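Local coordinates for protein ParA (Salmonella enterica subsp. enterica serovar Newport str. SL317, PDB 3EZF) that probably binds ATP and ADP through a P-loop ATPase domain to drive plasmid partition and, in its ADP-bound form, acts in transcriptional regulation, at residues A[42-53]-A[85-96]; A[232-241]-A[264-272]. All coordinates share one frame; numbering follows the deposited sequence.

Contact 1: A[42-53]-A[85-96]; sequences QTFTRNAVAKLP and YALTIQNVIDIY. With SO4 (sulfate ion), chain F.
F44 and L87 pair two short antiparallel strands, and the helices that follow them pack together, in the helix-turn-helix domain. F44 N donates a hydrogen bond to L87 O at 2.8 Å, while the return bond from L87 N to F44 O is weak. Both residues send their side chains to the same face of the pair, where the helices lie. The F44 ring, CG anti to its own carbonyl carbon (chi1 -62°), receives I89 CD1 at its edge, 3.6 Å from CE1. V49 CG2 wedges between L87 CD1 (3.8 Å) and V92 CG2 (4.1 Å). L52 comes in across V92, its CD2 3.8 Å from V92 CG1. At the far end the Y96 hydroxyl donates to P53 O over 2.9 Å, in the carbonyl plane and on a lone pair; tyrosine is long enough to tie the backbone after helix 46-50 to helix 89-98. The R46 guanidinium turns one face to Y85 CD1, 3.8 Å from R46 CZ, but the planes are 46° apart, inclined and not stacked; Y85 OH bonds E68. N47 ND2 donates to sulfate O2 at 2.6 Å, an ion probably from the crystallisation liquor. T88 and N91 start the second helix with a capping box. Helix 57-69 also packs on V49 and Y85, and the small strand pair with its helices is consistent with a winged helix-turn-helix.

Contact 2: A[232-241]-A[264-272]; sequences QYEILRRNII and LNGLAASDL. Unlike the reference sequence in segment 232-241: Q232 (reference Pro), Y233 (reference Ser), I235 (reference Val), R238 (reference Lys), N239 (reference Lys).
With CG anti to its carbonyl carbon (chi1 -60°), the ring of Y233 lies alongside L264, whose chi1 of -83° sends CG over that ring; N265 reaches its amide to the turn that leads into helix 235-241. Y233 and L264 point the same way, and L264 CG sits 3.9 Å from the Y233 ring centroid in a CH-pi contact: the methine lies over the face, offset toward the rim, an apolar C-H against the ring's pi cloud. Q232 CG covers the opposite face, so the ring is sandwiched. Y233 and L264 both reach L301 of helix 294-303, which extends the apolar patch.

N265 is the polar centre. Its ND2 donates to Q232 O at 2.7 Å, in the carbonyl plane though tilted from its own amide plane, and gives a further bond to P261 O in its own helix. Its OD1 accepts from L236 N at 3.2 Å in a nearly straight bond (175°), the donor standing above the carbonyl plane. Asparagine suits this place because one short group can offer both a donor and an acceptor to the main chain before and within the first turn of the other helix. Farther along, L236 CD1 packs on the G266 backbone, 3.7 Å from CA. The small methyl of A269 meets I241 CD1 at 3.8 Å. R237 has A269 O at the edge of its guanidinium and makes a salt bridge with D242, while D271 pairs with R309.

The chemistry thus joins an apolar seam to a buried amide: N265 ND2 shares Q232 O with W219 NE1, while OD1 takes the L236 N-H, linking the main chain at the start of one helix to the other helix of this P-loop ATPase domain.

Contact 1 and contact 2 lie on opposite sides of the chain's centre, with their own centres 37 Å apart and their nearest atoms about 21 Å apart, so neither touches the other. They follow in series along the chain: 42-53 with 85-96 belongs to the helix-turn-helix domain, and 232-241 with 264-272 to the P-loop ATPase domain. Helix 129-138 of the ATPase domain touches Q42, I89 and I93, placing contact 1 against that domain, whereas contact 2 leads through L272 into the central parallel sheet. Contact 1 binds a sulfate through N47. The side chain of D271 is about 5 Å from another bound sulfate, also probably from the crystallisation liquor.

Contact 1: A[42-53]-A[85-96]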
loop_
_atom_site.group_PDB
_atom_site.type_symbol
_atom_site.label_atom_id
_atom_site.label_comp_id
_atom_site.label_asym_id
_atom_site.label_seq_id
_atom_site.Cartn_x
_atom_site.Cartn_y
_atom_site.Cartn_z
ATOM N N GLN A 42 -15.916 -17.141 -21.619
ATOM C CA GLN A 42 -15.813 -16.455 -22.884
ATOM C C GLN A 42 -15.854 -17.510 -23.965
ATOM O O GLN A 42 -15.114 -18.502 -23.916
ATOM C CB GLN A 42 -14.500 -15.694 -22.999
ATOM C CG GLN A 42 -14.177 -15.361 -24.432
ATOM C CD GLN A 42 -12.911 -14.559 -24.580
ATOM O OE1 GLN A 42 -11.859 -14.936 -24.062
ATOM N NE2 GLN A 42 -12.998 -13.445 -25.303
ATOM N N THR A 43 -16.734 -17.300 -24.931
ATOM C CA THR A 43 -16.850 -18.219 -26.039
ATOM C C THR A 43 -16.703 -17.381 -27.297
ATOM O O THR A 43 -16.926 -16.175 -27.267
ATOM C CB THR A 43 -18.225 -18.933 -26.048
ATOM O OG1 THR A 43 -19.258 -18.015 -26.433
ATOM C CG2 THR A 43 -18.543 -19.466 -24.689
ATOM N N PHE A 44 -16.310 -18.010 -28.396
ATOM C CA PHE A 44 -16.173 -17.295 -29.653
ATOM C C PHE A 44 -17.130 -17.898 -30.678
ATOM O O PHE A 44 -17.584 -19.032 -30.539
ATOM C CB PHE A 44 -14.735 -17.381 -30.174
ATOM C CG PHE A 44 -13.720 -16.751 -29.269
ATOM C CD1 PHE A 44 -13.290 -17.401 -28.117
ATOM C CD2 PHE A 44 -13.173 -15.511 -29.576
ATOM C CE1 PHE A 44 -12.320 -16.817 -27.280
ATOM C CE2 PHE A 44 -12.210 -14.926 -28.751
ATOM C CZ PHE A 44 -11.783 -15.581 -27.605
ATOM N N THR A 45 -17.460 -17.120 -31.697
ATOM C CA THR A 45 -18.326 -17.599 -32.760
ATOM C C THR A 45 -17.331 -18.096 -33.782
ATOM O O THR A 45 -16.178 -17.658 -33.776
ATOM C CB THR A 45 -19.102 -16.455 -33.404
ATOM O OG1 THR A 45 -20.133 -16.008 -32.524
ATOM C CG2 THR A 45 -19.714 -16.910 -34.705
ATOM N N ARG A 46 -17.747 -19.004 -34.657
ATOM C CA ARG A 46 -16.825 -19.495 -35.674
ATOM C C ARG A 46 -16.134 -18.355 -36.378
ATOM O O ARG A 46 -14.915 -18.318 -36.462
ATOM C CB ARG A 46 -17.566 -20.312 -36.693
ATOM C CG ARG A 46 -18.022 -21.545 -36.082
ATOM C CD ARG A 46 -19.303 -21.806 -36.589
ATOM N NE ARG A 46 -19.288 -22.876 -37.585
ATOM C CZ ARG A 46 -20.374 -23.256 -38.233
ATOM N NH1 ARG A 46 -21.484 -22.594 -37.928
ATOM N NH2 ARG A 46 -20.371 -24.247 -39.153
ATOM N N ASN A 47 -16.929 -17.418 -36.877
ATOM C CA ASN A 47 -16.404 -16.276 -37.595
ATOM C C ASN A 47 -15.375 -15.562 -36.767
ATOM O O ASN A 47 -14.436 -14.983 -37.300
ATOM C CB ASN A 47 -17.537 -15.323 -37.957
ATOM C CG ASN A 47 -18.647 -16.016 -38.741
ATOM O OD1 ASN A 47 -18.387 -16.772 -39.678
ATOM N ND2 ASN A 47 -19.888 -15.756 -38.360
ATOM N N ALA A 48 -15.553 -15.596 -35.456
ATOM C CA ALA A 48 -14.603 -14.954 -34.569
ATOM C C ALA A 48 -13.295 -15.740 -34.596
ATOM O O ALA A 48 -12.228 -15.155 -34.792
ATOM C CB ALA A 48 -15.162 -14.901 -33.167
ATOM N N VAL A 49 -13.371 -17.061 -34.413
ATOM C CA VAL A 49 -12.162 -17.891 -34.423
ATOM C C VAL A 49 -11.439 -17.771 -35.766
ATOM O O VAL A 49 -10.209 -17.850 -35.832
ATOM C CB VAL A 49 -12.486 -19.390 -34.169
ATOM C CG1 VAL A 49 -11.199 -20.179 -33.964
ATOM C CG2 VAL A 49 -13.399 -19.529 -32.965
ATOM N N ALA A 50 -12.213 -17.569 -36.830
ATOM C CA ALA A 50 -11.657 -17.441 -38.168
ATOM C C ALA A 50 -10.828 -16.168 -38.246
ATOM O O ALA A 50 -9.773 -16.147 -38.883
ATOM C CB ALA A 50 -12.772 -17.416 -39.200
ATOM N N LYS A 51 -11.287 -15.111 -37.582
ATOM C CA LYS A 51 -10.549 -13.858 -37.593
ATOM C C LYS A 51 -9.255 -13.945 -36.787
ATOM O O LYS A 51 -8.481 -12.993 -36.756
ATOM C CB LYS A 51 -11.397 -12.722 -37.041
ATOM C CG LYS A 51 -12.711 -12.534 -37.760
ATOM C CD LYS A 51 -13.346 -11.183 -37.445
ATOM C CE LYS A 51 -13.224 -10.250 -38.648
ATOM N NZ LYS A 51 -13.965 -8.967 -38.469
ATOM N N LEU A 52 -9.012 -15.074 -36.132
ATOM C CA LEU A 52 -7.799 -15.240 -35.338
ATOM C C LEU A 52 -6.591 -15.609 -36.196
ATOM O O LEU A 52 -6.734 -16.185 -37.267
ATOM C CB LEU A 52 -8.026 -16.303 -34.260
ATOM C CG LEU A 52 -8.321 -15.802 -32.840
ATOM C CD1 LEU A 52 -9.169 -14.538 -32.871
ATOM C CD2 LEU A 52 -9.009 -16.916 -32.045
ATOM N N PRO A 53 -5.380 -15.280 -35.726
ATOM C CA PRO A 53 -4.132 -15.564 -36.433
ATOM C C PRO A 53 -4.023 -16.979 -36.980
ATOM O O PRO A 53 -4.486 -17.927 -36.368
ATOM C CB PRO A 53 -3.064 -15.287 -35.374
ATOM C CG PRO A 53 -3.663 -14.198 -34.595
ATOM C CD PRO A 53 -5.093 -14.658 -34.422
ATOM N N TYR A 85 -22.734 -22.494 -31.627
ATOM C CA TYR A 85 -21.339 -22.925 -31.719
ATOM C C TYR A 85 -20.562 -21.830 -31.032
ATOM O O TYR A 85 -20.255 -20.810 -31.637
ATOM C CB TYR A 85 -20.865 -23.026 -33.170
ATOM C CG TYR A 85 -20.494 -24.430 -33.601
ATOM C CD1 TYR A 85 -20.920 -24.937 -34.830
ATOM C CD2 TYR A 85 -19.748 -25.266 -32.771
ATOM C CE1 TYR A 85 -20.628 -26.235 -35.213
ATOM C CE2 TYR A 85 -19.447 -26.564 -33.145
ATOM C CZ TYR A 85 -19.897 -27.048 -34.370
ATOM O OH TYR A 85 -19.662 -28.353 -34.752
ATOM N N ALA A 86 -20.278 -22.034 -29.753
ATOM C CA ALA A 86 -19.546 -21.058 -28.971
ATOM C C ALA A 86 -18.356 -21.764 -28.394
ATOM O O ALA A 86 -18.428 -22.276 -27.287
ATOM C CB ALA A 86 -20.422 -20.527 -27.863
ATOM N N LEU A 87 -17.261 -21.793 -29.149
ATOM C CA LEU A 87 -16.047 -22.474 -28.718
ATOM C C LEU A 87 -15.412 -21.715 -27.569
ATOM O O LEU A 87 -15.458 -20.486 -27.529
ATOM C CB LEU A 87 -15.033 -22.578 -29.872
ATOM C CG LEU A 87 -15.453 -22.752 -31.331
ATOM C CD1 LEU A 87 -14.207 -23.110 -32.119
ATOM C CD2 LEU A 87 -16.505 -23.837 -31.486
ATOM N N THR A 88 -14.816 -22.461 -26.641
ATOM C CA THR A 88 -14.150 -21.879 -25.477
ATOM C C THR A 88 -12.667 -21.684 -25.742
ATOM O O THR A 88 -12.129 -22.184 -26.722
ATOM C CB THR A 88 -14.234 -22.799 -24.281
ATOM O OG1 THR A 88 -13.520 -24.012 -24.575
ATOM C CG2 THR A 88 -15.683 -23.104 -23.958
ATOM N N ILE A 89 -12.006 -20.971 -24.839
ATOM C CA ILE A 89 -10.580 -20.724 -24.959
ATOM C C ILE A 89 -9.859 -22.046 -25.208
ATOM O O ILE A 89 -8.844 -22.075 -25.902
ATOM C CB ILE A 89 -9.988 -20.085 -23.663
ATOM C CG1 ILE A 89 -10.618 -18.711 -23.396
ATOM C CG2 ILE A 89 -8.469 -19.963 -23.788
ATOM C CD1 ILE A 89 -10.284 -17.684 -24.428
ATOM N N GLN A 90 -10.379 -23.140 -24.649
ATOM C CA GLN A 90 -9.737 -24.449 -24.830
ATOM C C GLN A 90 -10.030 -25.030 -26.185
ATOM O O GLN A 90 -9.157 -25.636 -26.802
ATOM C CB GLN A 90 -10.174 -25.462 -23.762
ATOM C CG GLN A 90 -9.091 -25.803 -22.728
ATOM C CD GLN A 90 -7.804 -26.329 -23.338
ATOM O OE1 GLN A 90 -6.714 -26.000 -22.878
ATOM N NE2 GLN A 90 -7.921 -27.153 -24.360
ATOM N N ASN A 91 -11.270 -24.870 -26.632
ATOM C CA ASN A 91 -11.677 -25.349 -27.951
ATOM C C ASN A 91 -10.752 -24.722 -29.010
ATOM O O ASN A 91 -10.189 -25.432 -29.855
ATOM C CB ASN A 91 -13.134 -24.958 -28.222
ATOM C CG ASN A 91 -14.107 -25.639 -27.273
ATOM O OD1 ASN A 91 -15.320 -25.396 -27.317
ATOM N ND2 ASN A 91 -13.582 -26.494 -26.412
ATOM N N VAL A 92 -10.600 -23.397 -28.939
ATOM C CA VAL A 92 -9.738 -22.648 -29.841
ATOM C C VAL A 92 -8.294 -23.160 -29.767
ATOM O O VAL A 92 -7.638 -23.352 -30.800
ATOM C CB VAL A 92 -9.742 -21.140 -29.496
ATOM C CG1 VAL A 92 -8.753 -20.378 -30.402
ATOM C CG2 VAL A 92 -11.147 -20.585 -29.661
ATOM N N ILE A 93 -7.793 -23.358 -28.550
ATOM C CA ILE A 93 -6.440 -23.861 -28.359
ATOM C C ILE A 93 -6.315 -25.257 -28.937
ATOM O O ILE A 93 -5.287 -25.613 -29.506
ATOM C CB ILE A 93 -6.078 -23.922 -26.877
ATOM C CG1 ILE A 93 -5.979 -22.498 -26.333
ATOM C CG2 ILE A 93 -4.782 -24.710 -26.678
ATOM C CD1 ILE A 93 -5.853 -22.421 -24.838
ATOM N N ASP A 94 -7.364 -26.054 -28.791
ATOM C CA ASP A 94 -7.332 -27.402 -29.325
ATOM C C ASP A 94 -7.396 -27.420 -30.857
ATOM O O ASP A 94 -6.890 -28.353 -31.491
ATOM C CB ASP A 94 -8.460 -28.244 -28.720
ATOM C CG ASP A 94 -8.178 -28.646 -27.279
ATOM O OD1 ASP A 94 -6.994 -28.833 -26.914
ATOM O OD2 ASP A 94 -9.143 -28.792 -26.512
ATOM N N ILE A 95 -8.011 -26.398 -31.453
ATOM C CA ILE A 95 -8.093 -26.320 -32.908
ATOM C C ILE A 95 -6.708 -25.959 -33.409
ATOM O O ILE A 95 -6.267 -26.465 -34.441
ATOM C CB ILE A 95 -9.093 -25.236 -33.386
ATOM C CG1 ILE A 95 -10.524 -25.782 -33.352
ATOM C CG2 ILE A 95 -8.729 -24.775 -34.797
ATOM C CD1 ILE A 95 -11.567 -24.771 -33.682
ATOM N N TYR A 96 -6.028 -25.076 -32.676
ATOM C CA TYR A 96 -4.675 -24.646 -33.039
ATOM C C TYR A 96 -3.749 -25.840 -32.873
ATOM O O TYR A 96 -2.730 -25.965 -33.571
ATOM C CB TYR A 96 -4.179 -23.522 -32.124
ATOM C CG TYR A 96 -4.544 -22.121 -32.542
ATOM C CD1 TYR A 96 -5.396 -21.344 -31.767
ATOM C CD2 TYR A 96 -3.991 -21.550 -33.686
ATOM C CE1 TYR A 96 -5.689 -20.035 -32.126
ATOM C CE2 TYR A 96 -4.277 -20.233 -34.060
ATOM C CZ TYR A 96 -5.125 -19.479 -33.275
ATOM O OH TYR A 96 -5.434 -18.180 -33.632
HETATM S S SO4 F . -21.416 -14.057 -36.068
HETATM O O1 SO4 F . -21.516 -15.523 -36.156
HETATM O O2 SO4 F . -20.514 -13.560 -37.121
HETATM O O3 SO4 F . -20.896 -13.661 -34.747
HETATM O O4 SO4 F . -22.759 -13.486 -36.261
#

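Contact 2: A[232-241]-A[264-272]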
loop_
_atom_site.group_PDB
_atom_site.type_symbol
_atom_site.label_atom_id
_atom_site.label_comp_id
_atom_site.label_asym_id
_atom_site.label_seq_id
_atom_site.Cartn_x
_atom_site.Cartn_y
_atom_site.Cartn_z
ATOM N N GLN A 232 20.010 -17.570 2.090
ATOM C CA GLN A 232 18.749 -16.858 2.236
ATOM C C GLN A 232 18.207 -16.165 1.009
ATOM O O GLN A 232 17.029 -15.849 0.966
ATOM C CB GLN A 232 18.848 -15.824 3.355
ATOM C CG GLN A 232 19.829 -14.720 3.063
ATOM C CD GLN A 232 19.899 -13.716 4.170
ATOM O OE1 GLN A 232 20.932 -13.078 4.356
ATOM N NE2 GLN A 232 18.798 -13.556 4.914
ATOM N N TYR A 233 19.049 -15.918 0.015
ATOM C CA TYR A 233 18.585 -15.212 -1.178
ATOM C C TYR A 233 18.441 -16.079 -2.425
ATOM O O TYR A 233 18.262 -15.568 -3.524
ATOM C CB TYR A 233 19.505 -14.006 -1.464
ATOM C CG TYR A 233 19.543 -12.995 -0.328
ATOM C CD1 TYR A 233 20.751 -12.443 0.106
ATOM C CD2 TYR A 233 18.367 -12.603 0.326
ATOM C CE1 TYR A 233 20.787 -11.531 1.160
ATOM C CE2 TYR A 233 18.392 -11.688 1.381
ATOM C CZ TYR A 233 19.604 -11.157 1.794
ATOM O OH TYR A 233 19.631 -10.258 2.842
ATOM N N GLU A 234 18.506 -17.394 -2.255
ATOM C CA GLU A 234 18.366 -18.304 -3.379
ATOM C C GLU A 234 17.235 -19.282 -3.122
ATOM O O GLU A 234 17.001 -20.182 -3.930
ATOM C CB GLU A 234 19.651 -19.096 -3.613
ATOM C CG GLU A 234 20.885 -18.256 -3.876
ATOM C CD GLU A 234 22.123 -19.099 -4.219
ATOM O OE1 GLU A 234 22.118 -20.320 -3.953
ATOM O OE2 GLU A 234 23.111 -18.541 -4.749
ATOM N N ILE A 235 16.533 -19.115 -2.002
ATOM C CA ILE A 235 15.433 -20.016 -1.665
ATOM C C ILE A 235 14.320 -20.007 -2.708
ATOM O O ILE A 235 13.872 -21.062 -3.134
ATOM C CB ILE A 235 14.790 -19.680 -0.304
ATOM C CG1 ILE A 235 15.861 -19.421 0.760
ATOM C CG2 ILE A 235 13.908 -20.839 0.123
ATOM C CD1 ILE A 235 16.858 -20.550 0.916
ATOM N N LEU A 236 13.881 -18.817 -3.115
ATOM C CA LEU A 236 12.807 -18.685 -4.109
ATOM C C LEU A 236 13.079 -19.502 -5.377
ATOM O O LEU A 236 12.191 -20.164 -5.877
ATOM C CB LEU A 236 12.594 -17.203 -4.494
ATOM C CG LEU A 236 11.232 -16.729 -5.037
ATOM C CD1 LEU A 236 11.444 -15.458 -5.830
ATOM C CD2 LEU A 236 10.587 -17.756 -5.920
ATOM N N ARG A 237 14.303 -19.458 -5.893
ATOM C CA ARG A 237 14.629 -20.194 -7.109
ATOM C C ARG A 237 14.720 -21.686 -6.855
ATOM O O ARG A 237 14.370 -22.484 -7.710
ATOM C CB ARG A 237 15.971 -19.720 -7.697
ATOM C CG ARG A 237 15.943 -19.238 -9.168
ATOM C CD ARG A 237 15.669 -20.301 -10.247
ATOM N NE ARG A 237 15.253 -19.631 -11.491
ATOM C CZ ARG A 237 15.113 -20.204 -12.692
ATOM N NH1 ARG A 237 15.356 -21.497 -12.875
ATOM N NH2 ARG A 237 14.716 -19.471 -13.724
ATOM N N ARG A 238 15.185 -22.069 -5.677
ATOM C CA ARG A 238 15.348 -23.475 -5.379
ATOM C C ARG A 238 14.148 -24.221 -4.809
ATOM O O ARG A 238 13.922 -25.368 -5.164
ATOM C CB ARG A 238 16.524 -23.660 -4.424
ATOM C CG ARG A 238 17.251 -24.971 -4.628
ATOM C CD ARG A 238 17.880 -25.484 -3.339
ATOM N NE ARG A 238 16.872 -25.951 -2.387
ATOM C CZ ARG A 238 17.018 -27.032 -1.624
ATOM N NH1 ARG A 238 18.133 -27.752 -1.704
ATOM N NH2 ARG A 238 16.050 -27.399 -0.787
ATOM N N ASN A 239 13.376 -23.587 -3.934
ATOM C CA ASN A 239 12.261 -24.274 -3.297
ATOM C C ASN A 239 10.881 -24.133 -3.932
ATOM O O ASN A 239 9.948 -24.831 -3.541
ATOM C CB ASN A 239 12.214 -23.886 -1.810
ATOM C CG ASN A 239 13.438 -24.365 -1.045
ATOM O OD1 ASN A 239 13.625 -24.025 0.120
ATOM N ND2 ASN A 239 14.275 -25.160 -1.699
ATOM N N ILE A 240 10.743 -23.235 -4.897
ATOM C CA ILE A 240 9.459 -23.082 -5.567
ATOM C C ILE A 240 9.609 -23.082 -7.080
ATOM O O ILE A 240 9.134 -23.997 -7.752
ATOM C CB ILE A 240 8.710 -21.778 -5.140
ATOM C CG1 ILE A 240 8.265 -21.888 -3.668
ATOM C CG2 ILE A 240 7.491 -21.552 -6.064
ATOM C CD1 ILE A 240 7.536 -20.688 -3.123
ATOM N N ILE A 241 10.292 -22.062 -7.596
ATOM C CA ILE A 241 10.502 -21.877 -9.032
ATOM C C ILE A 241 11.092 -23.072 -9.745
ATOM O O ILE A 241 10.482 -23.590 -10.678
ATOM C CB ILE A 241 11.372 -20.611 -9.319
ATOM C CG1 ILE A 241 10.514 -19.351 -9.123
ATOM C CG2 ILE A 241 11.916 -20.640 -10.742
ATOM C CD1 ILE A 241 11.261 -18.054 -9.270
ATOM N N LEU A 264 14.975 -9.273 -2.394
ATOM C CA LEU A 264 16.258 -9.886 -2.717
ATOM C C LEU A 264 16.075 -11.262 -3.372
ATOM O O LEU A 264 16.711 -11.569 -4.382
ATOM C CB LEU A 264 17.109 -10.019 -1.445
ATOM C CG LEU A 264 17.962 -8.869 -0.878
ATOM C CD1 LEU A 264 19.241 -8.766 -1.657
ATOM C CD2 LEU A 264 17.215 -7.566 -0.914
ATOM N N ASN A 265 15.212 -12.094 -2.797
ATOM C CA ASN A 265 14.957 -13.412 -3.357
ATOM C C ASN A 265 14.334 -13.233 -4.730
ATOM O O ASN A 265 14.679 -13.959 -5.664
ATOM C CB ASN A 265 14.028 -14.223 -2.450
ATOM C CG ASN A 265 14.785 -15.197 -1.564
ATOM O OD1 ASN A 265 15.344 -16.186 -2.035
ATOM N ND2 ASN A 265 14.810 -14.916 -0.279
ATOM N N GLY A 266 13.424 -12.270 -4.860
ATOM C CA GLY A 266 12.812 -12.028 -6.154
ATOM C C GLY A 266 13.842 -11.679 -7.226
ATOM O O GLY A 266 13.944 -12.357 -8.240
ATOM N N LEU A 267 14.600 -10.612 -7.007
ATOM C CA LEU A 267 15.614 -10.201 -7.962
ATOM C C LEU A 267 16.590 -11.317 -8.262
ATOM O O LEU A 267 17.082 -11.429 -9.385
ATOM C CB LEU A 267 16.421 -9.025 -7.420
ATOM C CG LEU A 267 15.790 -7.645 -7.375
ATOM C CD1 LEU A 267 16.837 -6.664 -6.948
ATOM C CD2 LEU A 267 15.254 -7.269 -8.743
ATOM N N ALA A 268 16.876 -12.132 -7.251
ATOM C CA ALA A 268 17.842 -13.229 -7.380
ATOM C C ALA A 268 17.407 -14.445 -8.203
ATOM O O ALA A 268 18.216 -15.328 -8.454
ATOM C CB ALA A 268 18.283 -13.687 -5.973
ATOM N N ALA A 269 16.151 -14.491 -8.631
ATOM C CA ALA A 269 15.656 -15.640 -9.374
ATOM C C ALA A 269 15.021 -15.269 -10.689
ATOM O O ALA A 269 14.650 -16.150 -11.470
ATOM C CB ALA A 269 14.642 -16.389 -8.529
ATOM N N SER A 270 14.900 -13.968 -10.931
ATOM C CA SER A 270 14.273 -13.455 -12.139
ATOM C C SER A 270 15.259 -13.089 -13.234
ATOM O O SER A 270 16.390 -12.674 -12.967
ATOM C CB SER A 270 13.416 -12.242 -11.784
ATOM O OG SER A 270 12.654 -12.511 -10.621
ATOM N N ASP A 271 14.822 -13.234 -14.479
ATOM C CA ASP A 271 15.686 -12.911 -15.600
ATOM C C ASP A 271 15.235 -11.663 -16.335
ATOM O O ASP A 271 15.929 -11.176 -17.226
ATOM C CB ASP A 271 15.789 -14.102 -16.572
ATOM C CG ASP A 271 14.554 -14.978 -16.557
ATOM O OD1 ASP A 271 13.439 -14.419 -16.592
ATOM O OD2 ASP A 271 14.701 -16.220 -16.515
ATOM N N LEU A 272 14.087 -11.129 -15.939
ATOM C CA LEU A 272 13.543 -9.929 -16.570
ATOM C C LEU A 272 12.932 -8.988 -15.520
ATOM O O LEU A 272 12.087 -9.386 -14.725
ATOM C CB LEU A 272 12.477 -10.336 -17.615
ATOM C CG LEU A 272 11.868 -9.360 -18.641
ATOM C CD1 LEU A 272 10.372 -9.237 -18.413
ATOM C CD2 LEU A 272 12.523 -8.003 -18.553
HETATM O O HOH W 1 15.915 -16.645 -5.208
#